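Local coordinates for protein computational Design of Enzyme (Synthetic construct, PDB 3TP4) that is of unknown function but was computationally designed, probably to carry an activated serine in a catalytic triad on a glycosyl hydrolase-like barrel, at residues A[141-155]-A[199-213]. Residues are numbered along the deposited sequence; the frame is centred on the assembly and turned at random.
Sequences HAELVAYLDDIAELA and FTVEYLRDVKGVSNF
L148 sits as a knob among F199, T200, Y203 and L204, where two outer helices of the TIM barrel, 141-157 and 190-207, pack at 49° in the short segments. The barrel side is tight. CD2 of L148 meets CG2 of T200 at 3.9 Å, and CD2 of L204 presses on the backbone O of L148 at 3.6 Å; behind them, I151 and L204 rest on F170 of strand 168-174. F199 returns the fit, wedged among H141, L144, V145 and L148. CE1 of the H141 imidazole lies over one face of the F199 ring, 3.4 Å from CZ, planes 54° apart, while ND1 is bonded to V134 O. The outer side is polar and more open to solvent, though V145 CG1 packs closely on Y203. The Y203 ring passes L148 CB, chi1 of -172° setting CG anti to the backbone N, and its OH donates to OD1 of D149 at 2.6 Å on the syn side. A phenylalanine in place of Y203 would probably cost OD1 of D149 its hydroxyl donor and leave the carboxylate freer to turn. K208, bent at chi2 and chi3, lays its chain along A152 CB and brings NZ to the same OD1 from above the carboxylate plane, 3.2 Å away. In the loop before strand 213-217, N212 ND2, also bonded to I166 O, donates to A155 O at 3.2 Å from above the carbonyl plane.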
loop_
_atom_site.group_PDB
_atom_site.type_symbol
_atom_site.label_atom_id
_atom_site.label_comp_id
_atom_site.label_asym_id
_atom_site.label_seq_id
_atom_site.Cartn_x
_atom_site.Cartn_y
_atom_site.Cartn_z
ATOM N N HIS A 141 -10.412 -0.094 18.070
ATOM C CA HIS A 141 -9.128 -0.767 17.841
ATOM C C HIS A 141 -9.314 -2.277 17.591
ATOM O O HIS A 141 -8.680 -2.855 16.700
ATOM C CB HIS A 141 -8.164 -0.528 19.002
ATOM C CG HIS A 141 -6.780 -1.035 18.748
ATOM N ND1 HIS A 141 -6.010 -0.600 17.689
ATOM C CD2 HIS A 141 -6.024 -1.940 19.415
ATOM C CE1 HIS A 141 -4.842 -1.220 17.712
ATOM N NE2 HIS A 141 -4.825 -2.038 18.749
ATOM N N ALA A 142 -10.197 -2.912 18.357
ATOM C CA ALA A 142 -10.425 -4.354 18.209
ATOM C C ALA A 142 -10.918 -4.737 16.812
ATOM O O ALA A 142 -10.510 -5.764 16.263
ATOM C CB ALA A 142 -11.387 -4.871 19.289
ATOM N N GLU A 143 -11.794 -3.921 16.235
ATOM C CA GLU A 143 -12.242 -4.155 14.862
ATOM C C GLU A 143 -11.039 -4.158 13.914
ATOM O O GLU A 143 -10.907 -5.036 13.051
ATOM C CB GLU A 143 -13.251 -3.091 14.411
ATOM C CG GLU A 143 -13.933 -2.351 15.546
ATOM C CD GLU A 143 -15.008 -3.173 16.215
ATOM O OE1 GLU A 143 -15.679 -2.646 17.126
ATOM O OE2 GLU A 143 -15.184 -4.344 15.820
ATOM N N LEU A 144 -10.159 -3.175 14.082
ATOM C CA LEU A 144 -8.966 -3.090 13.243
ATOM C C LEU A 144 -8.150 -4.364 13.369
ATOM O O LEU A 144 -7.810 -5.003 12.368
ATOM C CB LEU A 144 -8.109 -1.883 13.623
ATOM C CG LEU A 144 -6.829 -1.786 12.785
ATOM C CD1 LEU A 144 -7.177 -1.517 11.328
ATOM C CD2 LEU A 144 -5.911 -0.708 13.323
ATOM N N VAL A 145 -7.863 -4.750 14.607
ATOM C CA VAL A 145 -7.058 -5.940 14.860
ATOM C C VAL A 145 -7.668 -7.186 14.227
ATOM O O VAL A 145 -6.962 -7.996 13.644
ATOM C CB VAL A 145 -6.830 -6.174 16.374
ATOM C CG1 VAL A 145 -6.202 -7.538 16.613
ATOM C CG2 VAL A 145 -5.949 -5.090 16.936
ATOM N N ALA A 146 -8.981 -7.338 14.339
ATOM C CA ALA A 146 -9.640 -8.494 13.751
ATOM C C ALA A 146 -9.537 -8.423 12.225
ATOM O O ALA A 146 -9.324 -9.431 11.564
ATOM C CB ALA A 146 -11.095 -8.560 14.194
ATOM N N TYR A 147 -9.684 -7.227 11.670
ATOM C CA TYR A 147 -9.505 -7.059 10.228
ATOM C C TYR A 147 -8.106 -7.504 9.802
ATOM O O TYR A 147 -7.942 -8.223 8.813
ATOM C CB TYR A 147 -9.743 -5.615 9.810
ATOM C CG TYR A 147 -10.011 -5.462 8.327
ATOM C CD1 TYR A 147 -9.027 -4.990 7.461
ATOM C CD2 TYR A 147 -11.247 -5.804 7.794
ATOM C CE1 TYR A 147 -9.279 -4.851 6.093
ATOM C CE2 TYR A 147 -11.509 -5.674 6.442
ATOM C CZ TYR A 147 -10.524 -5.197 5.594
ATOM O OH TYR A 147 -10.799 -5.075 4.251
ATOM N N LEU A 148 -7.094 -7.088 10.556
ATOM C CA LEU A 148 -5.719 -7.505 10.271
ATOM C C LEU A 148 -5.501 -9.018 10.414
ATOM O O LEU A 148 -4.783 -9.627 9.613
ATOM C CB LEU A 148 -4.717 -6.722 11.135
ATOM C CG LEU A 148 -4.690 -5.204 10.893
ATOM C CD1 LEU A 148 -3.710 -4.479 11.817
ATOM C CD2 LEU A 148 -4.346 -4.913 9.449
ATOM N N ASP A 149 -6.098 -9.625 11.437
ATOM C CA ASP A 149 -6.029 -11.084 11.591
ATOM C C ASP A 149 -6.469 -11.803 10.310
ATOM O O ASP A 149 -5.852 -12.786 9.889
ATOM C CB ASP A 149 -6.913 -11.556 12.756
ATOM C CG ASP A 149 -6.335 -11.202 14.133
ATOM O OD1 ASP A 149 -5.102 -11.014 14.251
ATOM O OD2 ASP A 149 -7.127 -11.124 15.101
ATOM N N ASP A 150 -7.561 -11.331 9.718
ATOM C CA ASP A 150 -8.064 -11.898 8.477
ATOM C C ASP A 150 -7.033 -11.735 7.364
ATOM O O ASP A 150 -6.821 -12.636 6.552
ATOM C CB ASP A 150 -9.373 -11.212 8.080
ATOM C CG ASP A 150 -10.555 -11.690 8.905
ATOM O OD1 ASP A 150 -10.447 -12.772 9.520
ATOM O OD2 ASP A 150 -11.590 -10.987 8.929
ATOM N N ILE A 151 -6.382 -10.578 7.327
ATOM C CA ILE A 151 -5.365 -10.339 6.311
ATOM C C ILE A 151 -4.194 -11.292 6.526
ATOM O O ILE A 151 -3.641 -11.842 5.568
ATOM C CB ILE A 151 -4.915 -8.854 6.311
ATOM C CG1 ILE A 151 -6.051 -7.979 5.760
ATOM C CG2 ILE A 151 -3.628 -8.663 5.494
ATOM C CD1 ILE A 151 -5.818 -6.487 5.916
ATOM N N ALA A 152 -3.822 -11.504 7.786
ATOM C CA ALA A 152 -2.747 -12.438 8.095
ATOM C C ALA A 152 -3.140 -13.855 7.642
ATOM O O ALA A 152 -2.305 -14.627 7.158
ATOM C CB ALA A 152 -2.421 -12.410 9.587
ATOM N N GLU A 153 -4.417 -14.184 7.797
ATOM C CA GLU A 153 -4.940 -15.478 7.348
ATOM C C GLU A 153 -4.784 -15.623 5.838
ATOM O O GLU A 153 -4.379 -16.669 5.333
ATOM C CB GLU A 153 -6.422 -15.593 7.716
ATOM C CG GLU A 153 -6.685 -15.950 9.168
ATOM C CD GLU A 153 -6.451 -17.421 9.451
ATOM O OE1 GLU A 153 -6.091 -18.156 8.505
ATOM O OE2 GLU A 153 -6.630 -17.844 10.615
ATOM N N LEU A 154 -5.118 -14.559 5.117
ATOM C CA LEU A 154 -5.000 -14.566 3.659
ATOM C C LEU A 154 -3.547 -14.757 3.261
ATOM O O LEU A 154 -3.224 -15.568 2.390
ATOM C CB LEU A 154 -5.524 -13.256 3.072
ATOM C CG LEU A 154 -5.228 -13.078 1.575
ATOM C CD1 LEU A 154 -6.045 -14.060 0.748
ATOM C CD2 LEU A 154 -5.488 -11.645 1.133
ATOM N N ALA A 155 -2.671 -13.993 3.905
ATOM C CA ALA A 155 -1.247 -14.101 3.647
ATOM C C ALA A 155 -0.795 -15.554 3.767
ATOM O O ALA A 155 -0.133 -16.081 2.872
ATOM C CB ALA A 155 -0.462 -13.206 4.611
ATOM N N PHE A 199 1.542 0.637 13.076
ATOM C CA PHE A 199 0.907 -0.461 13.803
ATOM C C PHE A 199 0.513 -1.588 12.871
ATOM O O PHE A 199 0.697 -2.755 13.185
ATOM C CB PHE A 199 -0.342 0.001 14.548
ATOM C CG PHE A 199 -1.103 -1.125 15.191
ATOM C CD1 PHE A 199 -0.637 -1.713 16.360
ATOM C CD2 PHE A 199 -2.281 -1.602 14.628
ATOM C CE1 PHE A 199 -1.328 -2.751 16.957
ATOM C CE2 PHE A 199 -2.986 -2.637 15.222
ATOM C CZ PHE A 199 -2.503 -3.221 16.381
ATOM N N THR A 200 -0.063 -1.241 11.727
ATOM C CA THR A 200 -0.482 -2.260 10.774
ATOM C C THR A 200 0.700 -3.154 10.397
ATOM O O THR A 200 0.584 -4.396 10.353
ATOM C CB THR A 200 -1.077 -1.620 9.506
ATOM O OG1 THR A 200 -2.317 -0.974 9.829
ATOM C CG2 THR A 200 -1.326 -2.669 8.425
ATOM N N VAL A 201 1.835 -2.520 10.114
ATOM C CA VAL A 201 3.025 -3.258 9.705
ATOM C C VAL A 201 3.537 -4.112 10.860
ATOM O O VAL A 201 3.878 -5.278 10.688
ATOM C CB VAL A 201 4.152 -2.323 9.253
ATOM C CG1 VAL A 201 5.450 -3.102 9.156
ATOM C CG2 VAL A 201 3.823 -1.685 7.897
ATOM N N GLU A 202 3.579 -3.518 12.044
ATOM C CA GLU A 202 4.104 -4.200 13.220
ATOM C C GLU A 202 3.194 -5.356 13.657
ATOM O O GLU A 202 3.667 -6.453 13.962
ATOM C CB GLU A 202 4.329 -3.180 14.347
ATOM C CG GLU A 202 5.533 -2.279 14.054
ATOM C CD GLU A 202 5.498 -0.940 14.764
ATOM O OE1 GLU A 202 4.487 -0.630 15.439
ATOM O OE2 GLU A 202 6.501 -0.197 14.644
ATOM N N TYR A 203 1.887 -5.125 13.661
ATOM C CA TYR A 203 0.954 -6.198 14.006
ATOM C C TYR A 203 1.109 -7.380 13.041
ATOM O O TYR A 203 1.303 -8.514 13.470
ATOM C CB TYR A 203 -0.499 -5.711 14.044
ATOM C CG TYR A 203 -1.449 -6.764 14.591
ATOM C CD1 TYR A 203 -1.525 -7.005 15.954
ATOM C CD2 TYR A 203 -2.245 -7.532 13.744
ATOM C CE1 TYR A 203 -2.380 -7.967 16.472
ATOM C CE2 TYR A 203 -3.112 -8.502 14.249
ATOM C CZ TYR A 203 -3.165 -8.713 15.627
ATOM O OH TYR A 203 -4.002 -9.661 16.174
ATOM N N LEU A 204 1.062 -7.111 11.740
ATOM C CA LEU A 204 1.197 -8.185 10.754
ATOM C C LEU A 204 2.559 -8.879 10.824
ATOM O O LEU A 204 2.635 -10.106 10.867
ATOM C CB LEU A 204 0.946 -7.663 9.333
ATOM C CG LEU A 204 -0.504 -7.280 8.992
ATOM C CD1 LEU A 204 -0.565 -6.518 7.692
ATOM C CD2 LEU A 204 -1.452 -8.501 8.940
ATOM N N ARG A 205 3.635 -8.096 10.821
ATOM C CA ARG A 205 4.981 -8.664 10.760
ATOM C C ARG A 205 5.423 -9.233 12.109
ATOM O O ARG A 205 5.814 -10.394 12.211
ATOM C CB ARG A 205 5.993 -7.615 10.292
ATOM C CG ARG A 205 7.462 -8.071 10.327
ATOM C CD ARG A 205 8.433 -6.889 10.149
ATOM N NE ARG A 205 8.321 -5.931 11.261
ATOM C CZ ARG A 205 8.667 -4.642 11.204
ATOM N NH1 ARG A 205 9.176 -4.117 10.093
ATOM N NH2 ARG A 205 8.505 -3.867 12.271
ATOM N N ASP A 206 5.354 -8.412 13.148
ATOM C CA ASP A 206 5.968 -8.782 14.421
ATOM C C ASP A 206 5.026 -9.600 15.280
ATOM O O ASP A 206 5.455 -10.491 16.008
ATOM C CB ASP A 206 6.394 -7.537 15.195
ATOM C CG ASP A 206 7.378 -6.677 14.428
ATOM O OD1 ASP A 206 8.251 -7.234 13.737
ATOM O OD2 ASP A 206 7.284 -5.441 14.519
ATOM N N VAL A 207 3.746 -9.266 15.232
ATOM C CA VAL A 207 2.772 -9.968 16.049
ATOM C C VAL A 207 2.259 -11.244 15.368
ATOM O O VAL A 207 2.175 -12.286 16.002
ATOM C CB VAL A 207 1.594 -9.061 16.468
ATOM C CG1 VAL A 207 0.523 -9.884 17.177
ATOM C CG2 VAL A 207 2.084 -7.909 17.385
ATOM N N LYS A 208 1.929 -11.173 14.079
ATOM C CA LYS A 208 1.363 -12.341 13.395
ATOM C C LYS A 208 2.395 -13.191 12.644
ATOM O O LYS A 208 2.122 -14.336 12.291
ATOM C CB LYS A 208 0.240 -11.916 12.442
ATOM C CG LYS A 208 -0.860 -11.111 13.114
ATOM C CD LYS A 208 -1.568 -11.912 14.208
ATOM C CE LYS A 208 -2.339 -13.089 13.618
ATOM N NZ LYS A 208 -3.309 -13.652 14.600
ATOM N N GLY A 209 3.572 -12.634 12.388
ATOM C CA GLY A 209 4.615 -13.380 11.704
ATOM C C GLY A 209 4.462 -13.471 10.192
ATOM O O GLY A 209 5.022 -14.367 9.557
ATOM N N VAL A 210 3.708 -12.548 9.604
ATOM C CA VAL A 210 3.571 -12.510 8.152
ATOM C C VAL A 210 4.941 -12.317 7.520
ATOM O O VAL A 210 5.690 -11.418 7.905
ATOM C CB VAL A 210 2.621 -11.383 7.694
ATOM C CG1 VAL A 210 2.680 -11.204 6.170
ATOM C CG2 VAL A 210 1.209 -11.676 8.154
ATOM N N SER A 211 5.280 -13.165 6.554
ATOM C CA SER A 211 6.613 -13.130 5.976
ATOM C C SER A 211 6.612 -13.010 4.453
ATOM O O SER A 211 7.673 -13.027 3.832
ATOM C CB SER A 211 7.413 -14.372 6.399
ATOM O OG SER A 211 6.826 -15.545 5.863
ATOM N N ASN A 212 5.433 -12.891 3.851
ATOM C CA ASN A 212 5.347 -12.808 2.387
ATOM C C ASN A 212 4.728 -11.498 1.885
ATOM O O ASN A 212 4.158 -11.454 0.793
ATOM C CB ASN A 212 4.624 -14.039 1.786
ATOM C CG ASN A 212 3.208 -14.213 2.323
ATOM O OD1 ASN A 212 2.958 -14.007 3.508
ATOM N ND2 ASN A 212 2.274 -14.586 1.450
ATOM N N PHE A 213 4.853 -10.436 2.684
ATOM C CA PHE A 213 4.408 -9.105 2.280
ATOM C C PHE A 213 5.565 -8.149 1.945
ATOM O O PHE A 213 6.596 -8.101 2.640
ATOM C CB PHE A 213 3.559 -8.436 3.368
ATOM C CG PHE A 213 2.115 -8.855 3.386
ATOM C CD1 PHE A 213 1.642 -9.818 2.525
ATOM C CD2 PHE A 213 1.229 -8.264 4.275
ATOM C CE1 PHE A 213 0.315 -10.191 2.549
ATOM C CE2 PHE A 213 -0.094 -8.635 4.307
ATOM C CZ PHE A 213 -0.555 -9.603 3.440
HETATM O O HOH W 1 -4.870 -14.484 11.766
#